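Local coordinates for putative S-adenosylmethionine-dependent methyltransferase (Bacteroides thetaiotaomicron, PDB 1WYZ), which probably transfers methyl groups from S-adenosylmethionine, as in the RsmI-like methyltransferases, at residues I73-L77 against I107-L113. Sequence-based numbering, arbitrary orientation.
Sequences ISGYL and IAQRQKL
S74 OG takes a weak hydrogen bond from Q111 NE2 at 3.1 Å. The bond is bent, with an N-H...O angle of 131°. It links helix 70-81 to the end of helix 100-110, which closes in a Schellman motif. The two helices belong to the domain built on the parallel sheet; helix 70-81 leads into strand 86-89 and helix 100-110 follows it. In the Schellman motif K112 has positive phi and its N bonds to Q109 O. L113 N reaches back to A108 O at 2.9 Å. The chain turns there, and the side chain of L113 comes back to helix 70-81, where it also touches L80.

Q111 stretches out beyond CG (chi2 -171°), which carries its amide across to S74. Its OE1 lies against L77 CD2. Beside this polar pair the contact is apolar. The CD2 branch of L77 does most of the touching. L77 CD2 meets I107 CG2 and A108 CB, each at 3.8 Å, and these are two consecutive residues of the helix. I73 and I107 cross at about a right angle; I73 CG2 packs on I107 CG1 at 3.6 Å. I73 also touches L64 and T68 of the preceding loop, and I107 touches P70 at the start of helix 70-81. At the capped end, L113 CD1 sits 3.6 Å from L77 CD2 and 3.8 Å from L77 CG.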
loop_
_atom_site.group_PDB
_atom_site.type_symbol
_atom_site.label_atom_id
_atom_site.label_comp_id
_atom_site.label_asym_id
_atom_site.label_seq_id
_atom_site.Cartn_x
_atom_site.Cartn_y
_atom_site.Cartn_z
ATOM N N ILE A 73 24.657 -9.256 -3.419
ATOM C CA ILE A 73 23.321 -9.517 -2.884
ATOM C C ILE A 73 23.136 -11.026 -2.785
ATOM O O ILE A 73 22.652 -11.544 -1.773
ATOM C CB ILE A 73 22.218 -8.959 -3.813
ATOM C CG1 ILE A 73 22.244 -7.435 -3.810
ATOM C CG2 ILE A 73 20.843 -9.445 -3.364
ATOM C CD1 ILE A 73 23.311 -6.760 -2.987
ATOM N N SER A 74 23.527 -11.724 -3.849
ATOM C CA SER A 74 23.417 -13.177 -3.902
ATOM C C SER A 74 24.138 -13.796 -2.709
ATOM O O SER A 74 23.632 -14.731 -2.078
ATOM C CB SER A 74 24.027 -13.701 -5.200
ATOM O OG SER A 74 23.804 -15.089 -5.334
ATOM N N GLY A 75 25.325 -13.266 -2.413
ATOM C CA GLY A 75 26.111 -13.754 -1.294
ATOM C C GLY A 75 25.360 -13.512 -0.005
ATOM O O GLY A 75 25.387 -14.329 0.908
ATOM N N TYR A 76 24.678 -12.379 0.066
ATOM C CA TYR A 76 23.908 -12.050 1.255
ATOM C C TYR A 76 22.768 -13.041 1.483
ATOM O O TYR A 76 22.369 -13.284 2.623
ATOM C CB TYR A 76 23.311 -10.650 1.143
ATOM C CG TYR A 76 24.314 -9.529 1.078
ATOM C CD1 TYR A 76 25.563 -9.639 1.688
ATOM C CD2 TYR A 76 23.988 -8.326 0.458
ATOM C CE1 TYR A 76 26.460 -8.570 1.680
ATOM C CE2 TYR A 76 24.873 -7.258 0.447
ATOM C CZ TYR A 76 26.105 -7.383 1.057
ATOM O OH TYR A 76 26.977 -6.320 1.035
ATOM N N LEU A 77 22.241 -13.598 0.391
ATOM C CA LEU A 77 21.140 -14.553 0.442
ATOM C C LEU A 77 21.550 -15.977 0.816
ATOM O O LEU A 77 20.696 -16.810 1.120
ATOM C CB LEU A 77 20.413 -14.581 -0.907
ATOM C CG LEU A 77 19.310 -13.555 -1.191
ATOM C CD1 LEU A 77 19.764 -12.172 -0.826
ATOM C CD2 LEU A 77 18.938 -13.622 -2.663
ATOM N N ILE A 107 16.650 -10.152 -6.800
ATOM C CA ILE A 107 17.653 -11.200 -6.877
ATOM C C ILE A 107 17.062 -12.485 -6.280
ATOM O O ILE A 107 17.224 -13.572 -6.846
ATOM C CB ILE A 107 18.940 -10.828 -6.095
ATOM C CG1 ILE A 107 19.632 -9.633 -6.742
ATOM C CG2 ILE A 107 19.863 -12.025 -6.034
ATOM C CD1 ILE A 107 21.086 -9.496 -6.589
ATOM N N ALA A 108 16.368 -12.349 -5.148
ATOM C CA ALA A 108 15.770 -13.505 -4.476
ATOM C C ALA A 108 14.725 -14.238 -5.320
ATOM O O ALA A 108 14.674 -15.464 -5.292
ATOM C CB ALA A 108 15.161 -13.099 -3.131
ATOM N N GLN A 109 13.903 -13.492 -6.062
ATOM C CA GLN A 109 12.879 -14.088 -6.925
ATOM C C GLN A 109 13.578 -14.835 -8.041
ATOM O O GLN A 109 13.145 -15.912 -8.449
ATOM C CB GLN A 109 11.965 -13.012 -7.539
ATOM C CG GLN A 109 10.859 -12.501 -6.607
ATOM C CD GLN A 109 9.811 -13.566 -6.275
ATOM O OE1 GLN A 109 8.830 -13.291 -5.582
ATOM N NE2 GLN A 109 10.023 -14.785 -6.761
ATOM N N ARG A 110 14.673 -14.246 -8.514
ATOM C CA ARG A 110 15.476 -14.817 -9.585
ATOM C C ARG A 110 16.029 -16.180 -9.174
ATOM O O ARG A 110 16.169 -17.081 -10.007
ATOM C CB ARG A 110 16.621 -13.861 -9.928
ATOM C CG ARG A 110 17.310 -14.132 -11.251
ATOM C CD ARG A 110 18.263 -12.996 -11.567
ATOM N NE ARG A 110 18.887 -13.111 -12.882
ATOM C CZ ARG A 110 19.879 -12.329 -13.296
ATOM N NH1 ARG A 110 20.354 -11.381 -12.496
ATOM N NH2 ARG A 110 20.395 -12.490 -14.509
ATOM N N GLN A 111 16.347 -16.327 -7.889
ATOM C CA GLN A 111 16.864 -17.591 -7.386
ATOM C C GLN A 111 15.722 -18.433 -6.845
ATOM O O GLN A 111 15.933 -19.426 -6.152
ATOM C CB GLN A 111 17.910 -17.337 -6.305
ATOM C CG GLN A 111 19.088 -16.543 -6.836
ATOM C CD GLN A 111 20.229 -16.454 -5.848
ATOM O OE1 GLN A 111 20.040 -16.060 -4.705
ATOM N NE2 GLN A 111 21.425 -16.817 -6.289
ATOM N N LYS A 112 14.505 -18.016 -7.174
ATOM C CA LYS A 112 13.294 -18.711 -6.760
ATOM C C LYS A 112 13.233 -18.984 -5.255
ATOM O O LYS A 112 12.725 -20.014 -4.821
ATOM C CB LYS A 112 13.157 -20.011 -7.555
ATOM C CG LYS A 112 11.880 -20.781 -7.311
ATOM C CD LYS A 112 12.026 -22.226 -7.785
ATOM C CE LYS A 112 10.860 -23.093 -7.318
ATOM N NZ LYS A 112 10.771 -23.180 -5.826
ATOM N N LEU A 113 13.761 -18.058 -4.458
ATOM C CA LEU A 113 13.705 -18.195 -3.003
ATOM C C LEU A 113 12.340 -17.670 -2.575
ATOM O O LEU A 113 11.775 -16.786 -3.239
ATOM C CB LEU A 113 14.783 -17.351 -2.320
ATOM C CG LEU A 113 16.255 -17.669 -2.564
ATOM C CD1 LEU A 113 17.109 -16.591 -1.869
ATOM C CD2 LEU A 113 16.584 -19.085 -2.067
#